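Local coordinates for peptidase S8 and S53, subtilisin, kexin, sedolisin (Mycobacterium smegmatis, PDB 4KG7), which is a mycosin serine protease of the subtilisin family that probably cleaves protein substrates at the mycobacterial ESX-3 (type VII) secretion system, at residues 133-138 against 159-164; 179-184 against 248-253; 227-232 against 274-279; 283-288 against 323-328. All blocks are in the same frame, centred on the assembly; numbering follows the deposited sequence.

Contact 1. Residues 133-138 against 159-164; sequences IRQNSP and ETLARA
Gln-135 and Leu-161 bring the two backbones nearest, their CA atoms 6.4 Å apart, where the chain leaves strand 129-134 and passes the flank of helix 150-170. Strand and helix begin a beta-alpha-beta crossover of the subtilisin fold, which steps past strand 68-73 to reach strand 175-178; Ile-72 of the bypassed strand packs on Gln-135, Leu-161 and Ala-164. The apolar part of the contact is small. Ile-133 reaches the helix with both branches, CG2 meeting Ala-164 CB at 4.0 Å and CD1 lying near the carbonyl oxygen of the same alanine. Gln-135 carries the polar part. With CG anti to its own backbone N (chi1 180°), that carbon comes to 4.2 Å from Ala-164 CB, and a bend at chi2 (-90°) then turns the amide to Thr-160, whose side chain it crosses at a slant. Its NE2 donates to Thr-160 OG1 over 2.9 Å in a bent bond, 141° at the hydrogen, with the hydroxyl tilted from the amide plane. Asp-157, one turn back in the helix, serves both groups, its OD1 taking a weak bond from NE2 and its O pairing with Thr-160 OG1. The backbone of Gln-135 is hydrogen-bonded to that of Asp-73, the predicted charge-relay aspartate. A water completes the join, donating to Gln-135 O at 2.7 Å and lying 2.7 Å from Thr-160 OG1.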
loop_
_atom_site.group_PDB
_atom_site.type_symbol
_atom_site.label_atom_id
_atom_site.label_comp_id
_atom_site.label_asym_id
_atom_site.label_seq_id
_atom_site.Cartn_x
_atom_site.Cartn_y
_atom_site.Cartn_z
ATOM N N ILE A 133 -1.294 0.091 12.084
ATOM C CA ILE A 133 0.020 -0.232 12.658
ATOM C C ILE A 133 0.983 0.816 12.117
ATOM O O ILE A 133 1.213 0.897 10.897
ATOM C CB ILE A 133 0.502 -1.635 12.228
ATOM C CG1 ILE A 133 -0.465 -2.704 12.742
ATOM C CG2 ILE A 133 1.902 -1.915 12.753
ATOM C CD1 ILE A 133 -0.195 -4.076 12.148
ATOM N N ARG A 134 1.524 1.653 12.984
ATOM C CA ARG A 134 2.490 2.628 12.514
ATOM C C ARG A 134 3.849 1.944 12.412
ATOM O O ARG A 134 4.503 1.664 13.398
ATOM C CB ARG A 134 2.610 3.900 13.387
ATOM C CG ARG A 134 3.670 4.846 12.808
ATOM C CD ARG A 134 3.623 6.258 13.335
ATOM N NE ARG A 134 4.033 6.356 14.727
ATOM C CZ ARG A 134 4.176 7.504 15.370
ATOM N NH1 ARG A 134 4.012 8.654 14.731
ATOM N NH2 ARG A 134 4.527 7.499 16.654
ATOM N N GLN A 135 4.264 1.683 11.186
ATOM C CA GLN A 135 5.511 0.980 10.910
ATOM C C GLN A 135 6.649 1.899 10.548
ATOM O O GLN A 135 7.822 1.516 10.693
ATOM C CB GLN A 135 5.264 -0.090 9.819
ATOM C CG GLN A 135 6.473 -0.912 9.407
ATOM C CD GLN A 135 7.262 -0.295 8.258
ATOM O OE1 GLN A 135 6.733 0.511 7.470
ATOM N NE2 GLN A 135 8.545 -0.631 8.167
ATOM N N ASN A 136 6.336 3.100 10.081
ATOM C CA ASN A 136 7.396 4.049 9.753
ATOM C C ASN A 136 6.943 5.465 9.729
ATOM O O ASN A 136 5.748 5.750 9.680
ATOM C CB ASN A 136 8.083 3.696 8.436
ATOM C CG ASN A 136 9.600 4.037 8.446
ATOM O OD1 ASN A 136 10.171 4.790 9.315
ATOM N ND2 ASN A 136 10.286 3.454 7.456
ATOM N N SER A 137 7.900 6.371 9.821
ATOM C CA SER A 137 7.645 7.804 9.645
ATOM C C SER A 137 8.961 8.461 9.321
ATOM O O SER A 137 9.908 8.302 10.081
ATOM C CB SER A 137 7.085 8.444 10.904
ATOM O OG SER A 137 7.143 9.886 10.752
ATOM N N PRO A 138 9.021 9.211 8.212
ATOM C CA PRO A 138 10.237 9.990 7.932
ATOM C C PRO A 138 10.439 11.180 8.833
ATOM O O PRO A 138 11.487 11.859 8.717
ATOM C CB PRO A 138 10.031 10.469 6.502
ATOM C CG PRO A 138 8.600 10.418 6.257
ATOM C CD PRO A 138 8.002 9.370 7.162
ATOM N N GLU A 159 13.152 -4.730 8.970
ATOM C CA GLU A 159 13.094 -5.442 10.242
ATOM C C GLU A 159 11.755 -5.153 10.903
ATOM O O GLU A 159 11.097 -6.064 11.398
ATOM C CB GLU A 159 14.280 -5.039 11.124
ATOM C CG GLU A 159 14.473 -5.876 12.388
ATOM C CD GLU A 159 13.511 -5.524 13.527
ATOM O OE1 GLU A 159 13.131 -4.350 13.692
ATOM O OE2 GLU A 159 13.187 -6.454 14.299
ATOM N N THR A 160 11.310 -3.902 10.904
ATOM C CA THR A 160 10.003 -3.603 11.473
ATOM C C THR A 160 8.870 -4.042 10.551
ATOM O O THR A 160 7.817 -4.476 11.043
ATOM C CB THR A 160 9.827 -2.117 11.789
ATOM O OG1 THR A 160 10.044 -1.358 10.596
ATOM C CG2 THR A 160 10.789 -1.684 12.867
ATOM N N LEU A 161 9.083 -3.970 9.232
ATOM C CA LEU A 161 8.024 -4.345 8.325
ATOM C C LEU A 161 7.662 -5.835 8.545
ATOM O O LEU A 161 6.473 -6.214 8.585
ATOM C CB LEU A 161 8.421 -4.139 6.867
ATOM C CG LEU A 161 7.337 -4.563 5.866
ATOM C CD1 LEU A 161 6.046 -3.839 6.123
ATOM C CD2 LEU A 161 7.818 -4.311 4.435
ATOM N N ALA A 162 8.692 -6.672 8.702
ATOM C CA ALA A 162 8.443 -8.111 8.849
ATOM C C ALA A 162 7.645 -8.378 10.117
ATOM O O ALA A 162 6.714 -9.195 10.118
ATOM C CB ALA A 162 9.741 -8.863 8.897
ATOM N N ARG A 163 8.024 -7.720 11.214
ATOM C CA ARG A 163 7.270 -7.892 12.445
ATOM C C ARG A 163 5.837 -7.395 12.281
ATOM O O ARG A 163 4.885 -8.016 12.778
ATOM C CB ARG A 163 7.963 -7.189 13.604
ATOM C CG ARG A 163 9.255 -7.882 14.013
ATOM C CD ARG A 163 9.763 -7.317 15.335
ATOM N NE ARG A 163 10.460 -6.046 15.191
ATOM C CZ ARG A 163 10.346 -4.975 15.979
ATOM N NH1 ARG A 163 9.444 -4.877 16.946
ATOM N NH2 ARG A 163 11.141 -3.947 15.758
ATOM N N ALA A 164 5.681 -6.249 11.628
ATOM C CA ALA A 164 4.344 -5.655 11.467
ATOM C C ALA A 164 3.426 -6.536 10.646
ATOM O O ALA A 164 2.222 -6.578 10.884
ATOM C CB ALA A 164 4.457 -4.281 10.836
HETATM O O HOH W 1 10.526 1.302 10.924
#

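Contact 2. Residues 179-184 against 248-253; sequences SLVTCL and SVSIPS
The flat groups that meet here are peptide units: Thr-182 with Ile-251 and Leu-184 with Val-249 form the hydrogen-bonded pairs of a two-stranded antiparallel sheet, whose one face carries the side chains of these four residues and whose other face carries Cys-183 and Ser-250. This small sheet of the subtilisin fold joins the chain just beyond strand 175-178 to a strand more than 60 residues further on; the segment axes run at 153°. Each hydrogen-bonded pair is held both ways. Ile-251 N bonds to Thr-182 O at 2.8 Å, and the longer return bond, Thr-182 N to Ile-251 O, spans 3.3 Å and uses the carbonyl of the cis peptide that precedes Pro-252. Val-249 N reaches Leu-184 O at 2.8 Å and Leu-184 N reaches Val-249 O at 3.0 Å, while the same Val-249 oxygen also receives a CA-H...O contact from Cys-183 CA at 3.0 Å. On the face of Thr-182, the CD1 methyls of Leu-184 and Ile-251 approach to 4.2 Å as their side chains cross obliquely, and Thr-182 OG1 turns to Asp-157 OD2. Leu-180, next to the sheet, touches His-104 of the predicted charge relay, consistent with a place beside the substrate cleft as in other subtilisins. On the opposite face, Cys-183 is linked by a disulfide to Cys-227, and Ser-250 OG, bonded to Ala-214 O, sits 3.7 Å from Val-181 CG1.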
loop_
_atom_site.group_PDB
_atom_site.type_symbol
_atom_site.label_atom_id
_atom_site.label_comp_id
_atom_site.label_asym_id
_atom_site.label_seq_id
_atom_site.Cartn_x
_atom_site.Cartn_y
_atom_site.Cartn_z
ATOM N N SER A 179 1.425 0.567 1.755
ATOM C CA SER A 179 1.542 1.652 0.792
ATOM C C SER A 179 2.902 2.353 0.786
ATOM O O SER A 179 3.216 3.099 -0.166
ATOM C CB SER A 179 0.433 2.669 1.015
ATOM O OG SER A 179 -0.803 2.196 0.529
ATOM N N LEU A 180 3.686 2.158 1.836
ATOM C CA LEU A 180 5.060 2.635 1.879
ATOM C C LEU A 180 5.974 1.707 1.094
ATOM O O LEU A 180 5.721 0.501 1.003
ATOM C CB LEU A 180 5.535 2.757 3.325
ATOM C CG LEU A 180 4.731 3.689 4.257
ATOM C CD1 LEU A 180 5.234 3.626 5.697
ATOM C CD2 LEU A 180 4.730 5.083 3.674
ATOM N N VAL A 181 7.031 2.280 0.537
ATOM C CA VAL A 181 7.974 1.579 -0.336
ATOM C C VAL A 181 9.395 1.879 0.120
ATOM O O VAL A 181 9.734 3.033 0.423
ATOM C CB VAL A 181 7.853 2.101 -1.792
ATOM C CG1 VAL A 181 8.855 1.458 -2.734
ATOM C CG2 VAL A 181 6.443 1.894 -2.310
ATOM N N THR A 182 10.234 0.855 0.122
ATOM C CA THR A 182 11.669 0.994 0.245
ATOM C C THR A 182 12.325 0.390 -0.990
ATOM O O THR A 182 11.944 -0.700 -1.413
ATOM C CB THR A 182 12.187 0.276 1.507
ATOM O OG1 THR A 182 11.532 0.853 2.646
ATOM C CG2 THR A 182 13.706 0.377 1.635
ATOM N N CYS A 183 13.311 1.079 -1.562
ATOM C CA CYS A 183 14.034 0.551 -2.698
ATOM C C CYS A 183 15.491 0.407 -2.346
ATOM O O CYS A 183 16.012 1.182 -1.534
ATOM C CB CYS A 183 13.903 1.452 -3.918
ATOM S SG CYS A 183 12.227 1.414 -4.649
ATOM N N LEU A 184 16.127 -0.620 -2.912
ATOM C CA LEU A 184 17.569 -0.798 -2.794
ATOM C C LEU A 184 18.166 -1.083 -4.152
ATOM O O LEU A 184 17.545 -1.716 -4.991
ATOM C CB LEU A 184 17.895 -1.973 -1.873
ATOM C CG LEU A 184 17.917 -1.637 -0.377
ATOM C CD1 LEU A 184 18.198 -2.901 0.410
ATOM C CD2 LEU A 184 18.957 -0.576 -0.066
ATOM N N SER A 248 16.855 -1.745 -9.539
ATOM C CA SER A 248 16.280 -1.108 -8.355
ATOM C C SER A 248 15.184 -2.010 -7.834
ATOM O O SER A 248 14.203 -2.257 -8.542
ATOM C CB SER A 248 15.686 0.238 -8.762
ATOM O OG SER A 248 15.128 0.941 -7.668
ATOM N N VAL A 249 15.387 -2.524 -6.631
ATOM C CA VAL A 249 14.482 -3.504 -6.017
ATOM C C VAL A 249 13.457 -2.784 -5.161
ATOM O O VAL A 249 13.826 -2.063 -4.249
ATOM C CB VAL A 249 15.254 -4.514 -5.159
ATOM C CG1 VAL A 249 14.322 -5.466 -4.426
ATOM C CG2 VAL A 249 16.230 -5.301 -6.033
ATOM N N SER A 250 12.188 -2.998 -5.466
ATOM C CA SER A 250 11.107 -2.406 -4.687
ATOM C C SER A 250 10.615 -3.412 -3.648
ATOM O O SER A 250 10.248 -4.526 -3.990
ATOM C CB SER A 250 9.962 -2.022 -5.607
ATOM O OG SER A 250 8.868 -1.501 -4.880
ATOM N N ILE A 251 10.655 -3.003 -2.389
ATOM C CA ILE A 251 10.399 -3.850 -1.223
ATOM C C ILE A 251 9.124 -3.358 -0.530
ATOM O O ILE A 251 9.000 -2.172 -0.198
ATOM C CB ILE A 251 11.602 -3.792 -0.255
ATOM C CG1 ILE A 251 12.924 -4.160 -0.959
ATOM C CG2 ILE A 251 11.395 -4.708 0.923
ATOM C CD1 ILE A 251 14.144 -3.540 -0.327
ATOM N N PRO A 252 8.179 -4.270 -0.215
ATOM C CA PRO A 252 8.201 -5.718 -0.388
ATOM C C PRO A 252 7.645 -6.267 -1.715
ATOM O O PRO A 252 7.480 -7.482 -1.855
ATOM C CB PRO A 252 7.329 -6.170 0.784
ATOM C CG PRO A 252 6.242 -5.144 0.798
ATOM C CD PRO A 252 6.960 -3.845 0.507
ATOM N N SER A 253 7.375 -5.401 -2.687
ATOM C CA SER A 253 6.809 -5.845 -3.978
ATOM C C SER A 253 7.525 -7.003 -4.628
ATOM O O SER A 253 6.888 -7.850 -5.259
ATOM C CB SER A 253 6.752 -4.694 -4.991
ATOM O OG SER A 253 5.664 -3.836 -4.730
#

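Contact 3. Residues 227-232 against 274-279; sequences CESNPL and FTMAGP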
loop_
_atom_site.group_PDB
_atom_site.type_symbol
_atom_site.label_atom_id
_atom_site.label_comp_id
_atom_site.label_asym_id
_atom_site.label_seq_id
_atom_site.Cartn_x
_atom_site.Cartn_y
_atom_site.Cartn_z
ATOM N N CYS A 227 14.117 5.100 -5.670
ATOM C CA CYS A 227 13.529 4.106 -6.563
ATOM C C CYS A 227 13.703 4.509 -8.030
ATOM O O CYS A 227 13.525 5.673 -8.363
ATOM C CB CYS A 227 12.041 3.994 -6.261
ATOM S SG CYS A 227 11.649 3.394 -4.592
ATOM N N GLU A 228 14.021 3.562 -8.911
ATOM C CA GLU A 228 14.099 3.854 -10.333
ATOM C C GLU A 228 13.419 2.758 -11.123
ATOM O O GLU A 228 13.522 1.576 -10.773
ATOM C CB GLU A 228 15.565 3.970 -10.786
ATOM C CG GLU A 228 16.254 5.214 -10.265
ATOM C CD GLU A 228 17.736 5.306 -10.604
ATOM O OE1 GLU A 228 18.299 4.403 -11.279
ATOM O OE2 GLU A 228 18.347 6.310 -10.160
ATOM N N SER A 229 12.712 3.135 -12.181
ATOM C CA SER A 229 12.130 2.151 -13.061
ATOM C C SER A 229 13.186 1.217 -13.622
ATOM O O SER A 229 14.268 1.645 -14.035
ATOM C CB SER A 229 11.392 2.831 -14.202
ATOM O OG SER A 229 10.126 3.289 -13.764
ATOM N N ASN A 230 12.819 -0.064 -13.696
ATOM C CA ASN A 230 13.671 -1.114 -14.257
ATOM C C ASN A 230 13.417 -1.326 -15.741
ATOM O O ASN A 230 12.361 -0.950 -16.245
ATOM C CB ASN A 230 13.407 -2.390 -13.497
ATOM C CG ASN A 230 13.862 -2.286 -12.075
ATOM O OD1 ASN A 230 15.067 -2.207 -11.818
ATOM N ND2 ASN A 230 12.911 -2.223 -11.135
ATOM N N PRO A 231 14.390 -1.907 -16.454
ATOM C CA PRO A 231 14.171 -2.118 -17.880
ATOM C C PRO A 231 12.968 -3.006 -18.141
ATOM O O PRO A 231 12.670 -3.929 -17.371
ATOM C CB PRO A 231 15.455 -2.811 -18.367
ATOM C CG PRO A 231 16.442 -2.609 -17.280
ATOM C CD PRO A 231 15.730 -2.326 -16.009
ATOM N N LEU A 232 12.259 -2.710 -19.216
ATOM C CA LEU A 232 11.032 -3.393 -19.541
ATOM C C LEU A 232 11.308 -4.785 -20.130
ATOM O O LEU A 232 12.458 -5.102 -20.448
ATOM C CB LEU A 232 10.252 -2.532 -20.541
ATOM C CG LEU A 232 9.876 -1.142 -20.023
ATOM C CD1 LEU A 232 9.144 -0.425 -21.132
ATOM C CD2 LEU A 232 9.020 -1.220 -18.774
ATOM N N PHE A 274 4.985 8.565 -13.223
ATOM C CA PHE A 274 5.908 8.272 -12.107
ATOM C C PHE A 274 5.896 6.816 -11.646
ATOM O O PHE A 274 6.644 6.447 -10.762
ATOM C CB PHE A 274 5.560 9.177 -10.917
ATOM C CG PHE A 274 4.126 9.075 -10.484
ATOM C CD1 PHE A 274 3.691 8.006 -9.700
ATOM C CD2 PHE A 274 3.177 9.976 -10.945
ATOM C CE1 PHE A 274 2.358 7.889 -9.349
ATOM C CE2 PHE A 274 1.838 9.872 -10.576
ATOM C CZ PHE A 274 1.420 8.819 -9.777
ATOM N N THR A 275 5.062 5.967 -12.230
ATOM C CA THR A 275 4.927 4.618 -11.670
ATOM C C THR A 275 6.202 3.817 -11.928
ATOM O O THR A 275 6.712 3.810 -13.054
ATOM C CB THR A 275 3.617 3.930 -12.106
ATOM O OG1 THR A 275 3.215 2.962 -11.116
ATOM C CG2 THR A 275 3.729 3.276 -13.454
ATOM N N MET A 276 6.709 3.140 -10.901
ATOM C CA MET A 276 8.010 2.446 -11.027
ATOM C C MET A 276 7.844 1.117 -11.748
ATOM O O MET A 276 7.148 0.230 -11.241
ATOM C CB MET A 276 8.602 2.187 -9.659
ATOM C CG MET A 276 9.969 1.524 -9.707
ATOM S SD MET A 276 10.557 1.251 -8.030
ATOM C CE MET A 276 11.841 0.057 -8.338
ATOM N N ALA A 277 8.557 0.920 -12.848
ATOM C CA ALA A 277 8.474 -0.329 -13.592
ATOM C C ALA A 277 9.250 -1.417 -12.881
ATOM O O ALA A 277 10.360 -1.196 -12.428
ATOM C CB ALA A 277 9.051 -0.169 -14.973
ATOM N N GLY A 278 8.664 -2.603 -12.814
ATOM C CA GLY A 278 9.388 -3.764 -12.324
ATOM C C GLY A 278 8.665 -5.033 -12.727
ATOM O O GLY A 278 7.454 -5.002 -12.995
ATOM N N PRO A 279 9.370 -6.166 -12.694
ATOM C CA PRO A 279 8.827 -7.467 -13.154
ATOM C C PRO A 279 7.813 -8.079 -12.203
ATOM O O PRO A 279 7.182 -9.071 -12.556
ATOM C CB PRO A 279 10.076 -8.346 -13.238
ATOM C CG PRO A 279 10.965 -7.785 -12.197
ATOM C CD PRO A 279 10.781 -6.289 -12.283
#
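Two irregular loop segments meet at Ser-229 and Ala-277, whose CA atoms come within 4.4 Å, their end-to-end directions 65° apart. One follows strand 209-213 and the other strand 259-265, neighbours in the central parallel sheet of the subtilisin fold. Ala-277 is gripped through both of its backbone polar atoms. Its N donates to Ser-229 OG over 3.0 Å in an almost straight bond (171°). Its carbonyl oxygen accepts twice from Asn-230: from the backbone N at 3.0 Å, standing 37° above the carbonyl plane, and from the side-chain ND2 at 3.0 Å, in that plane. Asn-230 can offer both because its CG lies beside its own backbone N, anti to the carbonyl carbon, which brings ND2 round to the same acceptor. The extended Met-276 chain slants across Asn-230: SD rests 3.6 Å from Cys-227 CB, next to the disulfide to Cys-183, and the CE methyl reaches Glu-228 O at 3.3 Å. Beyond the alanine, Leu-232 CD2 touches Ala-277 CB at 3.9 Å. The Asn-230 amide is also used elsewhere, OD1 accepting from Thr-247 N and ND2 giving a second bond to Ser-248 O. Bonded at both its oxygen and its nitrogen, this buried amide should be fixed in rotation, joining the two loops to the start of strand 248-251.

Contact 4. Residues 283-288 against 323-328; sequences IAAPGE and AYVSGV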
loop_
_atom_site.group_PDB
_atom_site.type_symbol
_atom_site.label_atom_id
_atom_site.label_comp_id
_atom_site.label_asym_id
_atom_site.label_seq_id
_atom_site.Cartn_x
_atom_site.Cartn_y
_atom_site.Cartn_z
ATOM N N ILE A 283 -0.894 -5.378 -10.972
ATOM C CA ILE A 283 -2.189 -4.741 -11.169
ATOM C C ILE A 283 -1.957 -3.251 -10.982
ATOM O O ILE A 283 -0.864 -2.833 -10.577
ATOM C CB ILE A 283 -3.218 -5.308 -10.151
ATOM C CG1 ILE A 283 -4.685 -5.057 -10.580
ATOM C CG2 ILE A 283 -2.943 -4.787 -8.771
ATOM C CD1 ILE A 283 -5.661 -5.896 -9.797
ATOM N N ALA A 284 -2.967 -2.436 -11.256
ATOM C CA ALA A 284 -2.861 -0.998 -11.048
ATOM C C ALA A 284 -4.144 -0.412 -10.553
ATOM O O ALA A 284 -5.190 -1.052 -10.601
ATOM C CB ALA A 284 -2.427 -0.305 -12.315
ATOM N N ALA A 285 -4.067 0.821 -10.069
ATOM C CA ALA A 285 -5.287 1.569 -9.698
ATOM C C ALA A 285 -4.989 3.081 -9.749
ATOM O O ALA A 285 -3.845 3.483 -9.897
ATOM C CB ALA A 285 -5.783 1.127 -8.316
ATOM N N PRO A 286 -6.018 3.911 -9.655
ATOM C CA PRO A 286 -5.744 5.356 -9.737
ATOM C C PRO A 286 -4.754 5.856 -8.698
ATOM O O PRO A 286 -4.876 5.513 -7.518
ATOM C CB PRO A 286 -7.130 5.980 -9.558
ATOM C CG PRO A 286 -8.038 4.907 -10.118
ATOM C CD PRO A 286 -7.455 3.656 -9.539
ATOM N N GLY A 287 -3.798 6.662 -9.155
ATOM C CA GLY A 287 -2.758 7.216 -8.287
ATOM C C GLY A 287 -2.506 8.714 -8.415
ATOM O O GLY A 287 -1.545 9.219 -7.848
ATOM N N GLU A 288 -3.419 9.454 -9.040
ATOM C CA GLU A 288 -3.227 10.890 -9.313
ATOM C C GLU A 288 -4.383 11.717 -8.777
ATOM O O GLU A 288 -5.526 11.306 -8.823
ATOM C CB GLU A 288 -3.064 11.142 -10.810
ATOM C CG GLU A 288 -1.888 10.421 -11.414
ATOM C CD GLU A 288 -1.697 10.690 -12.878
ATOM O OE1 GLU A 288 -2.190 11.733 -13.417
ATOM O OE2 GLU A 288 -1.041 9.829 -13.519
ATOM N N ALA A 323 -3.832 1.409 -1.968
ATOM C CA ALA A 323 -4.955 1.541 -1.057
ATOM C C ALA A 323 -6.257 1.184 -1.745
ATOM O O ALA A 323 -7.080 0.443 -1.211
ATOM C CB ALA A 323 -5.012 2.944 -0.502
ATOM N N TYR A 324 -6.447 1.694 -2.950
ATOM C CA TYR A 324 -7.651 1.330 -3.721
ATOM C C TYR A 324 -7.747 -0.174 -3.897
ATOM O O TYR A 324 -8.831 -0.736 -3.731
ATOM C CB TYR A 324 -7.629 2.019 -5.087
ATOM C CG TYR A 324 -8.123 3.445 -5.093
ATOM C CD1 TYR A 324 -9.419 3.751 -4.649
ATOM C CD2 TYR A 324 -7.378 4.480 -5.681
ATOM C CE1 TYR A 324 -9.913 5.031 -4.676
ATOM C CE2 TYR A 324 -7.868 5.766 -5.710
ATOM C CZ TYR A 324 -9.148 6.039 -5.246
ATOM O OH TYR A 324 -9.655 7.314 -5.321
ATOM N N VAL A 325 -6.656 -0.830 -4.286
ATOM C CA VAL A 325 -6.691 -2.249 -4.470
ATOM C C VAL A 325 -7.009 -3.012 -3.189
ATOM O O VAL A 325 -7.765 -3.976 -3.224
ATOM C CB VAL A 325 -5.410 -2.768 -5.142
ATOM C CG1 VAL A 325 -5.390 -4.306 -5.207
ATOM C CG2 VAL A 325 -5.303 -2.198 -6.545
ATOM N N SER A 326 -6.428 -2.608 -2.071
ATOM C CA SER A 326 -6.808 -3.193 -0.778
ATOM C C SER A 326 -8.303 -3.066 -0.493
ATOM O O SER A 326 -8.941 -3.992 0.026
ATOM C CB SER A 326 -5.994 -2.581 0.333
ATOM O OG SER A 326 -4.661 -3.041 0.236
ATOM N N GLY A 327 -8.864 -1.895 -0.750
ATOM C CA GLY A 327 -10.316 -1.738 -0.606
ATOM C C GLY A 327 -11.119 -2.670 -1.503
ATOM O O GLY A 327 -12.088 -3.271 -1.074
ATOM N N VAL A 328 -10.699 -2.805 -2.751
ATOM C CA VAL A 328 -11.368 -3.739 -3.657
ATOM C C VAL A 328 -11.234 -5.176 -3.195
ATOM O O VAL A 328 -12.181 -5.935 -3.266
ATOM C CB VAL A 328 -10.875 -3.609 -5.114
ATOM C CG1 VAL A 328 -11.610 -4.564 -6.030
ATOM C CG2 VAL A 328 -11.096 -2.209 -5.649
#
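Helix 318-335, which carries Ser-319, the predicted charge-relay serine, near its start, packs through Tyr-324 and Val-325 against Ile-283, Ala-285 and Pro-286 of strand 281-286. The segment axes approach to 7.9 Å at 106°, so the helix lies across the strand, and the contact is made by side chains, with the carbonyl oxygen of Pro-286 also touching the tyrosine ring. Ala-285 CB sits in the middle, 3.8 Å from Tyr-324 CB and 3.8 Å from Val-325 CG2. The same valine methyl reaches down the strand to Ile-283 CG2 at 4.2 Å. In the subtilisin fold this strand is the outermost on its side of the parallel sheet, and its neighbour supplies Val-262, which touches both Ile-283 and Val-325. A chi1 of -83° sets the ring of Tyr-324 beside its backbone N and lays it against Pro-286, the two side chains crossing at about a right angle. Pro-286 CB meets Tyr-324 CE2 at 3.9 Å. Leu-53 and Asn-49 of helix 48-53 touch both the proline and the tyrosine. At the edge of the ring and in its plane lies Pro-286 O, 3.3 Å from Tyr-324 CD2.

Overall arrangement
From the N terminus, contact 1 comes first, closing the short excursion between strand 129-134 and helix 150-170 before contact 2 opens. Contact 2 spans 63 residues, and contact 3 starts within that span and ends beyond it, so the two cross; the disulfide joins them directly, and Met-276 CE packs on Ser-248 O. Contact 4 follows in series, closing the loop from strand 281-286, at one edge of the parallel sheet, to helix 318-335. Contacts 1 and 4 reach the same parallel sheet about 21 Å apart, centre to centre. Contact 2 touches all the others: Leu-180 packs on Gln-135, and Ser-179 approaches Ala-323. Phe-274 of contact 3 rests on Gly-287 and Glu-288 of contact 4.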